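PDB 6A2A: sesquisabinene B synthase 2 from Santalum album, which probably catalyses the divalent-metal-dependent cyclisation of farnesyl diphosphate to the sesquiterpene sesquisabinene B. Local coordinates for residues I454-I459 / N527-S532; L247-V252 / H559-N564; N120-S125 / L163-E168; R372-I377 / S426-V431. All blocks are in the same frame, centred on the assembly; numbering follows the deposited sequence.

Interaction 1: residues I454-I459 / N527-S532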
loop_
_atom_site.group_PDB
_atom_site.type_symbol
_atom_site.label_atom_id
_atom_site.label_comp_id
_atom_site.label_asym_id
_atom_site.label_seq_id
_atom_site.Cartn_x
_atom_site.Cartn_y
_atom_site.Cartn_z
ATOM N N ILE A 454 -17.088 27.481 0.843
ATOM C CA ILE A 454 -16.919 28.813 1.473
ATOM C C ILE A 454 -16.963 28.640 2.996
ATOM O O ILE A 454 -16.142 29.224 3.656
ATOM C CB ILE A 454 -17.972 29.816 0.969
ATOM C CG1 ILE A 454 -17.763 30.111 -0.511
ATOM C CG2 ILE A 454 -17.905 31.084 1.784
ATOM C CD1 ILE A 454 -18.762 31.066 -1.091
ATOM N N LEU A 455 -17.908 27.861 3.487
ATOM C CA LEU A 455 -17.979 27.635 4.949
ATOM C C LEU A 455 -16.649 27.116 5.503
ATOM O O LEU A 455 -16.127 27.654 6.511
ATOM C CB LEU A 455 -19.135 26.674 5.249
ATOM C CG LEU A 455 -20.497 27.361 5.326
ATOM C CD1 LEU A 455 -21.611 26.343 5.224
ATOM C CD2 LEU A 455 -20.600 28.175 6.615
ATOM N N CYS A 456 -16.059 26.104 4.863
ATOM C CA CYS A 456 -14.823 25.523 5.385
ATOM C C CYS A 456 -13.722 26.594 5.469
ATOM O O CYS A 456 -12.956 26.677 6.462
ATOM C CB CYS A 456 -14.395 24.333 4.526
ATOM S SG CYS A 456 -15.482 22.899 4.692
ATOM N N ARG A 457 -13.649 27.444 4.424
ATOM C CA ARG A 457 -12.689 28.528 4.379
ATOM C C ARG A 457 -12.962 29.572 5.466
ATOM O O ARG A 457 -12.055 29.880 6.250
ATOM C CB ARG A 457 -12.661 29.189 2.998
ATOM C CG ARG A 457 -11.896 30.495 2.948
ATOM C CD ARG A 457 -10.503 30.584 3.463
ATOM N NE ARG A 457 -9.562 29.689 2.785
ATOM C CZ ARG A 457 -8.344 29.404 3.181
ATOM N NH1 ARG A 457 -7.916 29.754 4.389
ATOM N NH2 ARG A 457 -7.570 28.665 2.385
ATOM N N ILE A 458 -14.166 30.063 5.594
ATOM C CA ILE A 458 -14.419 31.107 6.568
ATOM C C ILE A 458 -14.268 30.568 7.993
ATOM O O ILE A 458 -13.715 31.273 8.894
ATOM C CB ILE A 458 -15.794 31.738 6.344
ATOM C CG1 ILE A 458 -15.761 32.601 5.082
ATOM C CG2 ILE A 458 -16.193 32.511 7.579
ATOM C CD1 ILE A 458 -17.121 33.181 4.731
ATOM N N ILE A 459 -14.690 29.341 8.214
ATOM C CA ILE A 459 -14.564 28.741 9.527
ATOM C C ILE A 459 -13.083 28.630 9.932
ATOM O O ILE A 459 -12.714 28.976 11.001
ATOM C CB ILE A 459 -15.284 27.395 9.619
ATOM C CG1 ILE A 459 -16.773 27.609 9.460
ATOM C CG2 ILE A 459 -14.962 26.737 10.934
ATOM C CD1 ILE A 459 -17.586 26.399 9.110
ATOM N N ASN A 527 -20.748 17.313 6.241
ATOM C CA ASN A 527 -19.905 16.843 7.329
ATOM C C ASN A 527 -18.528 17.501 7.215
ATOM O O ASN A 527 -17.899 17.655 8.238
ATOM C CB ASN A 527 -19.881 15.326 7.374
ATOM C CG ASN A 527 -21.147 14.778 7.989
ATOM O OD1 ASN A 527 -21.625 15.358 8.952
ATOM N ND2 ASN A 527 -21.679 13.706 7.444
ATOM N N VAL A 528 -18.047 17.872 5.996
ATOM C CA VAL A 528 -16.755 18.639 5.976
ATOM C C VAL A 528 -16.890 19.944 6.747
ATOM O O VAL A 528 -15.926 20.432 7.321
ATOM C CB VAL A 528 -16.151 18.880 4.568
ATOM C CG1 VAL A 528 -15.772 17.589 3.916
ATOM C CG2 VAL A 528 -17.056 19.670 3.655
ATOM N N VAL A 529 -18.058 20.576 6.713
ATOM C CA VAL A 529 -18.260 21.797 7.423
ATOM C C VAL A 529 -18.156 21.547 8.938
ATOM O O VAL A 529 -17.499 22.297 9.673
ATOM C CB VAL A 529 -19.588 22.471 7.052
ATOM C CG1 VAL A 529 -19.747 23.765 7.812
ATOM C CG2 VAL A 529 -19.699 22.711 5.525
ATOM N N ARG A 530 -18.849 20.511 9.357
ATOM C CA ARG A 530 -18.830 20.125 10.800
ATOM C C ARG A 530 -17.391 19.841 11.237
ATOM O O ARG A 530 -16.976 20.288 12.328
ATOM C CB ARG A 530 -19.742 18.919 10.985
ATOM C CG ARG A 530 -21.217 19.249 10.866
ATOM C CD ARG A 530 -22.051 18.004 10.619
ATOM N NE ARG A 530 -23.454 18.383 10.744
ATOM C CZ ARG A 530 -24.479 17.616 10.373
ATOM N NH1 ARG A 530 -24.279 16.445 9.764
ATOM N NH2 ARG A 530 -25.725 18.043 10.604
ATOM N N GLY A 531 -16.643 19.123 10.396
ATOM C CA GLY A 531 -15.210 18.913 10.668
ATOM C C GLY A 531 -14.483 20.227 10.876
ATOM O O GLY A 531 -13.652 20.324 11.778
ATOM N N SER A 532 -14.739 21.242 10.036
ATOM C CA SER A 532 -14.067 22.516 10.167
ATOM C C SER A 532 -14.428 23.208 11.486
ATOM O O SER A 532 -13.562 23.751 12.168
ATOM C CB SER A 532 -14.352 23.414 8.963
ATOM O OG SER A 532 -13.819 22.782 7.812
HETATM O O HOH W 1 -11.468 24.203 6.880
#
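In the all-helical catalytic domain of this class I terpene synthase, L455, C456 and I459 of helix 447-462 pack on V528, V529 and S532 of helix 521-535. Over these segments the axes run almost exactly parallel, 2° apart, and approach to 8.9 Å. The first helix carries N460, a magnesium ligand in this protein, one residue beyond I459, so the contact backs a metal-binding helix. V529 packs between L455 and I459: with CG1 anti to its backbone N (chi1 -179°), that methyl faces I459 CD1 at 3.6 Å and L455 CB at 3.9 Å, while CG2 lies against L455 CB and CD1. The I459 and V529 side chains meet at about a right angle. I459 CG2 rests instead against the carbonyl of S532, 3.5 Å from its O. C456 SG sits beside V528, 3.7 Å from its CG2 and 3.6 Å from its O. Y288 OH hydrogen-bonds both S532 OG and V528 O in this buried seam. F419 packs beside C456 and V528. A single water joins the helices, donating to C456 O at 2.9 Å and hydrogen-bonded to S532 OG at the same 2.9 Å.

Interaction 2: residues L247-V252 / H559-N564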
loop_
_atom_site.group_PDB
_atom_site.type_symbol
_atom_site.label_atom_id
_atom_site.label_comp_id
_atom_site.label_asym_id
_atom_site.label_seq_id
_atom_site.Cartn_x
_atom_site.Cartn_y
_atom_site.Cartn_z
ATOM N N LEU A 247 -20.374 -0.802 22.479
ATOM C CA LEU A 247 -19.875 -1.936 21.751
ATOM C C LEU A 247 -19.633 -1.570 20.274
ATOM O O LEU A 247 -18.597 -1.926 19.691
ATOM C CB LEU A 247 -20.928 -3.048 21.889
ATOM C CG LEU A 247 -20.489 -4.502 21.775
ATOM C CD1 LEU A 247 -19.336 -4.833 22.696
ATOM C CD2 LEU A 247 -21.667 -5.406 22.114
ATOM N N ASP A 248 -20.632 -0.974 19.659
ATOM C CA ASP A 248 -20.556 -0.537 18.268
ATOM C C ASP A 248 -19.435 0.486 18.125
ATOM O O ASP A 248 -18.714 0.434 17.125
ATOM C CB ASP A 248 -21.841 0.017 17.771
ATOM C CG ASP A 248 -21.858 0.199 16.254
ATOM O OD1 ASP A 248 -21.893 -0.822 15.528
ATOM O OD2 ASP A 248 -21.742 1.378 15.820
ATOM N N PHE A 249 -19.272 1.363 19.108
ATOM C CA PHE A 249 -18.170 2.317 19.059
ATOM C C PHE A 249 -16.846 1.582 18.932
ATOM O O PHE A 249 -16.054 1.865 18.025
ATOM C CB PHE A 249 -18.121 3.223 20.280
ATOM C CG PHE A 249 -17.222 4.406 20.048
ATOM C CD1 PHE A 249 -15.864 4.307 20.261
ATOM C CD2 PHE A 249 -17.723 5.573 19.502
ATOM C CE1 PHE A 249 -15.028 5.364 19.955
ATOM C CE2 PHE A 249 -16.885 6.639 19.237
ATOM C CZ PHE A 249 -15.548 6.522 19.439
ATOM N N ASN A 250 -16.604 0.614 19.817
ATOM C CA ASN A 250 -15.358 -0.119 19.777
ATOM C C ASN A 250 -15.198 -0.901 18.463
ATOM O O ASN A 250 -14.051 -1.015 17.963
ATOM C CB ASN A 250 -15.206 -1.039 20.990
ATOM C CG ASN A 250 -14.931 -0.317 22.284
ATOM O OD1 ASN A 250 -14.760 0.914 22.334
ATOM N ND2 ASN A 250 -14.914 -1.081 23.365
ATOM N N ILE A 251 -16.268 -1.450 17.898
ATOM C CA ILE A 251 -16.137 -2.229 16.677
ATOM C C ILE A 251 -15.736 -1.286 15.521
ATOM O O ILE A 251 -14.816 -1.583 14.771
ATOM C CB ILE A 251 -17.435 -2.986 16.367
ATOM C CG1 ILE A 251 -17.668 -4.072 17.425
ATOM C CG2 ILE A 251 -17.422 -3.543 14.961
ATOM C CD1 ILE A 251 -19.059 -4.687 17.377
ATOM N N VAL A 252 -16.441 -0.166 15.416
ATOM C CA VAL A 252 -16.105 0.837 14.386
ATOM C C VAL A 252 -14.664 1.299 14.629
ATOM O O VAL A 252 -13.885 1.331 13.680
ATOM C CB VAL A 252 -17.082 2.019 14.379
ATOM C CG1 VAL A 252 -16.657 3.061 13.351
ATOM C CG2 VAL A 252 -18.494 1.574 14.086
ATOM N N HIS A 559 -7.978 4.651 22.211
ATOM C CA HIS A 559 -8.430 3.921 23.440
ATOM C C HIS A 559 -9.831 3.369 23.246
ATOM O O HIS A 559 -10.761 4.161 23.079
ATOM C CB HIS A 559 -8.450 4.835 24.666
ATOM C CG HIS A 559 -7.107 5.245 25.158
ATOM N ND1 HIS A 559 -6.857 6.515 25.620
ATOM C CD2 HIS A 559 -5.932 4.584 25.226
ATOM C CE1 HIS A 559 -5.583 6.622 25.957
ATOM N NE2 HIS A 559 -4.992 5.459 25.715
ATOM N N PRO A 560 -10.000 2.048 23.353
ATOM C CA PRO A 560 -11.373 1.522 23.339
ATOM C C PRO A 560 -12.126 2.013 24.584
ATOM O O PRO A 560 -11.502 2.451 25.575
ATOM C CB PRO A 560 -11.251 -0.015 23.310
ATOM C CG PRO A 560 -9.826 -0.265 22.870
ATOM C CD PRO A 560 -9.031 0.934 23.347
ATOM N N ILE A 561 -13.445 1.961 24.508
ATOM C CA ILE A 561 -14.320 2.222 25.661
ATOM C C ILE A 561 -14.306 0.970 26.542
ATOM O O ILE A 561 -14.520 -0.137 26.011
ATOM C CB ILE A 561 -15.740 2.549 25.187
ATOM C CG1 ILE A 561 -15.739 3.788 24.289
ATOM C CG2 ILE A 561 -16.676 2.694 26.388
ATOM C CD1 ILE A 561 -17.102 4.204 23.804
ATOM N N PRO A 562 -14.044 1.126 27.846
ATOM C CA PRO A 562 -14.115 -0.036 28.731
ATOM C C PRO A 562 -15.532 -0.618 28.720
ATOM O O PRO A 562 -16.490 0.119 28.906
ATOM C CB PRO A 562 -13.794 0.503 30.131
ATOM C CG PRO A 562 -12.946 1.708 29.870
ATOM C CD PRO A 562 -13.399 2.252 28.524
ATOM N N LEU A 563 -15.645 -1.900 28.420
ATOM C CA LEU A 563 -16.927 -2.577 28.524
ATOM C C LEU A 563 -16.980 -3.292 29.885
ATOM O O LEU A 563 -15.964 -3.763 30.405
ATOM C CB LEU A 563 -17.072 -3.565 27.366
ATOM C CG LEU A 563 -16.759 -2.994 25.981
ATOM C CD1 LEU A 563 -16.802 -4.072 24.919
ATOM C CD2 LEU A 563 -17.706 -1.857 25.645
ATOM N N ASN A 564 -18.157 -3.323 30.479
ATOM C CA ASN A 564 -18.400 -4.195 31.620
ATOM C C ASN A 564 -19.395 -5.262 31.148
ATOM O O ASN A 564 -20.590 -5.187 31.442
ATOM C CB ASN A 564 -18.838 -3.387 32.848
ATOM C CG ASN A 564 -19.885 -4.081 33.697
ATOM O OD1 ASN A 564 -19.624 -5.131 34.284
ATOM N ND2 ASN A 564 -21.073 -3.498 33.763
#
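The carboxamide of N250, on the long helix 239-270, grips the backbone of I561 in the C-terminal tail and provides both direct hydrogen bonds of this contact. I561 N donates to N250 OD1 at 2.7 Å with an N-H...O angle of 163°, the donor lying 18° from the plane of the amide carbonyl. In return N250 ND2 donates to I561 O at 2.8 Å and 172°; this bond lies in the amide plane and reaches a lone pair of the backbone carbonyl. One side chain thus reads both the N-H and the C=O of a single residue, much as a neighbouring strand would, although the tail here is an irregular extended segment. The pair of bonds fixes the rotation of the amide, and both polar ends of a buried asparagine are used.

Apolar contacts extend the grip along the tail. I561 CD1 comes obliquely against the F249 ring, 3.8 Å from CD1, and the two side chains cross at about a right angle. Further on, L563 covers the amide nitrogen of N250, its CD2 lying 3.7 Å from ND2, while its other methyl, CD1, presses tightly on L247 CD1 at 3.5 Å. P560 CB lies next to N250 OD1.

Around this docking site, R225 and I228 of helix 220-232 pack on I561, and R221 of the same helix makes a cation-pi contact with F249. Helix 55-73 holds L247 through H57, L60 and A61, so the tail closes over a helix already wedged between two others.

Interaction 3: residues N120-S125 / L163-E168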
loop_
_atom_site.group_PDB
_atom_site.type_symbol
_atom_site.label_atom_id
_atom_site.label_comp_id
_atom_site.label_asym_id
_atom_site.label_seq_id
_atom_site.Cartn_x
_atom_site.Cartn_y
_atom_site.Cartn_z
ATOM N N ASN A 120 -45.479 23.498 24.655
ATOM C CA ASN A 120 -44.313 22.918 25.289
ATOM C C ASN A 120 -43.058 23.286 24.485
ATOM O O ASN A 120 -42.923 22.743 23.396
ATOM C CB ASN A 120 -44.485 21.411 25.335
ATOM C CG ASN A 120 -43.364 20.723 26.073
ATOM O OD1 ASN A 120 -42.199 21.134 25.958
ATOM N ND2 ASN A 120 -43.703 19.664 26.793
ATOM N N LEU A 121 -42.206 24.169 24.992
ATOM C CA LEU A 121 -41.064 24.700 24.211
ATOM C C LEU A 121 -40.097 23.581 23.836
ATOM O O LEU A 121 -39.669 23.529 22.656
ATOM C CB LEU A 121 -40.346 25.804 24.969
ATOM C CG LEU A 121 -39.201 26.472 24.202
ATOM C CD1 LEU A 121 -39.709 27.138 22.908
ATOM C CD2 LEU A 121 -38.467 27.441 25.076
ATOM N N HIS A 122 -39.765 22.694 24.788
ATOM C CA HIS A 122 -38.886 21.563 24.478
ATOM C C HIS A 122 -39.447 20.687 23.358
ATOM O O HIS A 122 -38.745 20.326 22.439
ATOM C CB HIS A 122 -38.634 20.708 25.721
ATOM C CG HIS A 122 -38.040 19.378 25.436
ATOM N ND1 HIS A 122 -36.763 19.242 24.922
ATOM C CD2 HIS A 122 -38.501 18.137 25.656
ATOM C CE1 HIS A 122 -36.486 17.962 24.825
ATOM N NE2 HIS A 122 -37.554 17.249 25.269
ATOM N N ALA A 123 -40.695 20.243 23.480
ATOM C CA ALA A 123 -41.270 19.316 22.557
ATOM C C ALA A 123 -41.439 19.956 21.176
ATOM O O ALA A 123 -41.230 19.262 20.168
ATOM C CB ALA A 123 -42.622 18.836 23.045
ATOM N N THR A 124 -41.811 21.198 21.170
ATOM C CA THR A 124 -42.062 21.904 19.939
ATOM C C THR A 124 -40.738 22.007 19.168
ATOM O O THR A 124 -40.698 21.740 17.949
ATOM C CB THR A 124 -42.619 23.309 20.143
ATOM O OG1 THR A 124 -43.933 23.279 20.749
ATOM C CG2 THR A 124 -42.740 24.044 18.820
ATOM N N SER A 125 -39.704 22.344 19.909
ATOM C CA SER A 125 -38.345 22.610 19.371
ATOM C C SER A 125 -37.767 21.305 18.860
ATOM O O SER A 125 -37.241 21.219 17.726
ATOM C CB SER A 125 -37.455 23.209 20.463
ATOM O OG SER A 125 -37.809 24.520 20.885
ATOM N N LEU A 163 -35.025 25.988 26.757
ATOM C CA LEU A 163 -34.139 26.928 26.135
ATOM C C LEU A 163 -33.113 26.182 25.283
ATOM O O LEU A 163 -32.831 26.638 24.188
ATOM C CB LEU A 163 -33.395 27.801 27.139
ATOM C CG LEU A 163 -34.203 28.855 27.888
ATOM C CD1 LEU A 163 -33.300 29.540 28.896
ATOM C CD2 LEU A 163 -34.808 29.889 26.944
ATOM N N LEU A 164 -32.497 25.134 25.817
ATOM C CA LEU A 164 -31.441 24.397 25.070
ATOM C C LEU A 164 -32.074 23.765 23.837
ATOM O O LEU A 164 -31.469 23.773 22.753
ATOM C CB LEU A 164 -30.823 23.302 25.947
ATOM C CG LEU A 164 -29.772 22.407 25.280
ATOM C CD1 LEU A 164 -28.600 23.261 24.800
ATOM C CD2 LEU A 164 -29.260 21.340 26.225
ATOM N N SER A 165 -33.279 23.218 23.962
ATOM C CA SER A 165 -33.862 22.591 22.757
ATOM C C SER A 165 -34.183 23.659 21.692
ATOM O O SER A 165 -33.937 23.441 20.457
ATOM C CB SER A 165 -35.074 21.793 23.135
ATOM O OG SER A 165 -34.710 20.638 23.859
ATOM N N LEU A 166 -34.612 24.825 22.091
ATOM C CA LEU A 166 -34.891 25.910 21.148
ATOM C C LEU A 166 -33.606 26.354 20.441
ATOM O O LEU A 166 -33.571 26.560 19.219
ATOM C CB LEU A 166 -35.479 27.091 21.911
ATOM C CG LEU A 166 -35.803 28.346 21.108
ATOM C CD1 LEU A 166 -36.850 28.036 20.058
ATOM C CD2 LEU A 166 -36.276 29.449 22.011
ATOM N N TYR A 167 -32.554 26.542 21.253
ATOM C CA TYR A 167 -31.237 26.876 20.734
ATOM C C TYR A 167 -30.864 25.864 19.660
ATOM O O TYR A 167 -30.463 26.292 18.571
ATOM C CB TYR A 167 -30.181 26.876 21.841
ATOM C CG TYR A 167 -28.750 27.026 21.364
ATOM C CD1 TYR A 167 -28.182 28.277 21.205
ATOM C CD2 TYR A 167 -27.947 25.926 21.226
ATOM C CE1 TYR A 167 -26.844 28.435 20.875
ATOM C CE2 TYR A 167 -26.624 26.052 20.825
ATOM C CZ TYR A 167 -26.056 27.315 20.708
ATOM O OH TYR A 167 -24.729 27.405 20.355
ATOM N N GLU A 168 -30.900 24.569 19.946
ATOM C CA GLU A 168 -30.432 23.579 19.039
ATOM C C GLU A 168 -31.300 23.579 17.762
ATOM O O GLU A 168 -30.797 23.404 16.660
ATOM C CB GLU A 168 -30.470 22.183 19.621
ATOM C CG GLU A 168 -29.526 21.981 20.802
ATOM C CD GLU A 168 -28.039 21.888 20.457
ATOM O OE1 GLU A 168 -27.626 22.372 19.350
ATOM O OE2 GLU A 168 -27.290 21.266 21.262
#
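L121, H122 and S125, in the first turns of helix 121-133, pack on L163, S165 and L166 of helix 160-170 within the helical N-terminal domain of the terpene synthase, an alpha-barrel. Over these segments the axes run in nearly the same direction, 21° apart, and approach to 7.9 Å, a closeness that the two serines at the interface permit. N120, just before the first helix, is its N-cap: OD1 accepts A123 N at 3.0 Å from above the carbonyl plane. L121 reaches across with both methyls, CD1 to L166 CD1 at 4.1 Å, while CD2 lies near L163 N. H122 supplies the polar link. With CG anti to the backbone N (chi1 166°), its ring presents an edge to S165, and ND1 and OG share a hydrogen bond of 2.7 Å lying in the ring plane. At the other side of the imidazole NE2 bonds to E83, which may favour a protonated ring.

S125 closes the walk. Its CB lies 3.5 Å from the carbonyl carbon of S165, and its OG touches L166 CA at 3.2 Å, with F143 packing nearby on both S125 and L166. A leucine here would probably collide with these backbone atoms, forcing the helices apart, and L121 O would lose its side-chain donor. That donor is the serine hydroxyl: OG gives its proton to L121 O at 2.8 Å, approaching from the opposite face of the carbonyl plane to S125 N.

Interaction 4: residues R372-I377 / S426-V431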
loop_
_atom_site.group_PDB
_atom_site.type_symbol
_atom_site.label_atom_id
_atom_site.label_comp_id
_atom_site.label_asym_id
_atom_site.label_seq_id
_atom_site.Cartn_x
_atom_site.Cartn_y
_atom_site.Cartn_z
ATOM N N ARG A 372 -15.217 1.490 -10.432
ATOM C CA ARG A 372 -16.396 2.274 -10.743
ATOM C C ARG A 372 -16.587 2.353 -12.259
ATOM O O ARG A 372 -17.544 2.967 -12.680
ATOM C CB ARG A 372 -16.297 3.689 -10.141
ATOM C CG ARG A 372 -16.014 3.787 -8.639
ATOM C CD ARG A 372 -17.012 3.081 -7.726
ATOM N NE ARG A 372 -18.272 3.784 -7.623
ATOM C CZ ARG A 372 -19.418 3.227 -7.269
ATOM N NH1 ARG A 372 -19.405 2.012 -6.768
ATOM N NH2 ARG A 372 -20.572 3.875 -7.435
ATOM N N GLY A 373 -15.644 1.807 -13.040
ATOM C CA GLY A 373 -15.625 1.754 -14.514
ATOM C C GLY A 373 -15.223 3.044 -15.221
ATOM O O GLY A 373 -15.346 3.146 -16.438
ATOM N N PHE A 374 -14.692 4.032 -14.509
ATOM C CA PHE A 374 -14.468 5.324 -15.129
ATOM C C PHE A 374 -13.087 5.820 -14.716
ATOM O O PHE A 374 -12.793 5.774 -13.533
ATOM C CB PHE A 374 -15.557 6.301 -14.686
ATOM C CG PHE A 374 -15.364 7.726 -15.136
ATOM C CD1 PHE A 374 -15.695 8.130 -16.411
ATOM C CD2 PHE A 374 -14.809 8.662 -14.278
ATOM C CE1 PHE A 374 -15.460 9.429 -16.840
ATOM C CE2 PHE A 374 -14.581 9.952 -14.706
ATOM C CZ PHE A 374 -14.917 10.335 -15.985
ATOM N N ASN A 375 -12.305 6.305 -15.672
ATOM C CA ASN A 375 -10.936 6.748 -15.382
ATOM C C ASN A 375 -10.989 8.137 -14.740
ATOM O O ASN A 375 -11.304 9.094 -15.382
ATOM C CB ASN A 375 -10.076 6.784 -16.643
ATOM C CG ASN A 375 -8.687 7.350 -16.414
ATOM O OD1 ASN A 375 -8.239 7.537 -15.275
ATOM N ND2 ASN A 375 -7.987 7.586 -17.513
ATOM N N GLY A 376 -10.676 8.191 -13.464
ATOM C CA GLY A 376 -10.741 9.448 -12.730
ATOM C C GLY A 376 -9.448 10.225 -12.732
ATOM O O GLY A 376 -9.380 11.249 -12.043
ATOM N N ILE A 377 -8.433 9.825 -13.514
ATOM C CA ILE A 377 -7.164 10.612 -13.473
ATOM C C ILE A 377 -7.356 12.033 -14.016
ATOM O O ILE A 377 -6.776 12.959 -13.449
ATOM C CB ILE A 377 -6.017 9.881 -14.173
ATOM C CG1 ILE A 377 -5.747 8.561 -13.442
ATOM C CG2 ILE A 377 -4.790 10.801 -14.271
ATOM C CD1 ILE A 377 -4.630 7.757 -14.048
ATOM N N SER A 426 -14.368 12.927 -3.569
ATOM C CA SER A 426 -15.330 12.087 -2.880
ATOM C C SER A 426 -16.498 11.690 -3.803
ATOM O O SER A 426 -17.006 10.570 -3.682
ATOM C CB SER A 426 -15.789 12.730 -1.616
ATOM O OG SER A 426 -16.800 13.731 -1.780
ATOM N N TYR A 427 -16.937 12.628 -4.634
ATOM C CA TYR A 427 -18.038 12.404 -5.571
ATOM C C TYR A 427 -17.617 11.386 -6.651
ATOM O O TYR A 427 -18.352 10.405 -6.946
ATOM C CB TYR A 427 -18.473 13.726 -6.185
ATOM C CG TYR A 427 -19.577 13.592 -7.204
ATOM C CD1 TYR A 427 -20.903 13.698 -6.822
ATOM C CD2 TYR A 427 -19.300 13.504 -8.558
ATOM C CE1 TYR A 427 -21.933 13.652 -7.753
ATOM C CE2 TYR A 427 -20.323 13.464 -9.510
ATOM C CZ TYR A 427 -21.641 13.518 -9.105
ATOM O OH TYR A 427 -22.619 13.493 -10.068
ATOM N N LEU A 428 -16.434 11.615 -7.249
ATOM C CA LEU A 428 -15.847 10.662 -8.192
ATOM C C LEU A 428 -15.882 9.216 -7.672
ATOM O O LEU A 428 -16.207 8.248 -8.432
ATOM C CB LEU A 428 -14.393 11.059 -8.457
ATOM C CG LEU A 428 -13.530 9.998 -9.135
ATOM C CD1 LEU A 428 -13.936 9.778 -10.569
ATOM C CD2 LEU A 428 -12.052 10.371 -9.072
ATOM N N LEU A 429 -15.549 9.041 -6.413
ATOM C CA LEU A 429 -15.350 7.707 -5.832
ATOM C C LEU A 429 -16.661 7.061 -5.376
ATOM O O LEU A 429 -16.611 5.861 -5.035
ATOM C CB LEU A 429 -14.413 7.827 -4.624
ATOM C CG LEU A 429 -12.990 8.280 -4.971
ATOM C CD1 LEU A 429 -12.184 8.473 -3.704
ATOM C CD2 LEU A 429 -12.289 7.272 -5.864
ATOM N N THR A 430 -17.748 7.820 -5.297
ATOM C CA THR A 430 -19.014 7.257 -4.747
ATOM C C THR A 430 -20.214 7.393 -5.678
ATOM O O THR A 430 -21.157 6.569 -5.497
ATOM C CB THR A 430 -19.376 7.911 -3.415
ATOM O OG1 THR A 430 -19.549 9.328 -3.606
ATOM C CG2 THR A 430 -18.328 7.594 -2.381
ATOM N N VAL A 431 -20.291 8.390 -6.551
ATOM C CA VAL A 431 -21.473 8.577 -7.437
ATOM C C VAL A 431 -21.719 7.304 -8.279
ATOM O O VAL A 431 -20.795 6.633 -8.719
ATOM C CB VAL A 431 -21.325 9.805 -8.358
ATOM C CG1 VAL A 431 -20.353 9.541 -9.511
ATOM C CG2 VAL A 431 -22.683 10.271 -8.876
HETATM O O HOH W 2 -18.111 6.358 -8.489
#
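R372, at the end of helix 348-372, sends its side chain across to the backbone carbonyls of L429-V431 on the C-terminal side of helix 419-430. From CB the chain leaves toward the other segment and then bends at chi2 (-57°) and chi3 (-74°), which brings the guanidinium round to these carbonyls. CD passes L429 O at 3.9 Å. NE donates to a water at 2.7 Å, and this water in turn donates to L428 O and V431 O. At the tip NH2 donates to V431 O at 3.1 Å along a nearly straight line (174°), within the guanidinium plane but above that of the carbonyl; NH2 also forms a salt bridge with E432. Lower down, L428 CD1 lies against the edge of the F374 ring, 4.0 Å from CD2, and also touches G376 CA at 3.9 Å. A side chain on G376 would run into L428 CD2. N375 ND2, in the same loop, hydrogen-bonds D344 OD1 of the second subunit. A leucine in place of R372 would probably leave E432 without its cationic mate and the bridging water without its NE donor. A positive charge here is likely to be favoured by the carbonyl oxygens gathered round it.

Interaction 1 is central and nearest the catalytic site: the side chain of I459 lies about 5 Å from that of N460, its sequence neighbour and a ligand of one magnesium, while D316, D320 and E394 bind another; this chain holds no metal. The other three contacts lie away from these residues. Interaction 4 is about 23 Å from interaction 1 between centres and lies beside the second subunit. Interaction 3, in the N-terminal domain, is on the opposite side of the chain's centre from interaction 4, about 42 Å away. Interaction 2 spans some 300 residues and pins the C-terminal tail back, so that interactions 1 and 4 both fall within the chain it encloses.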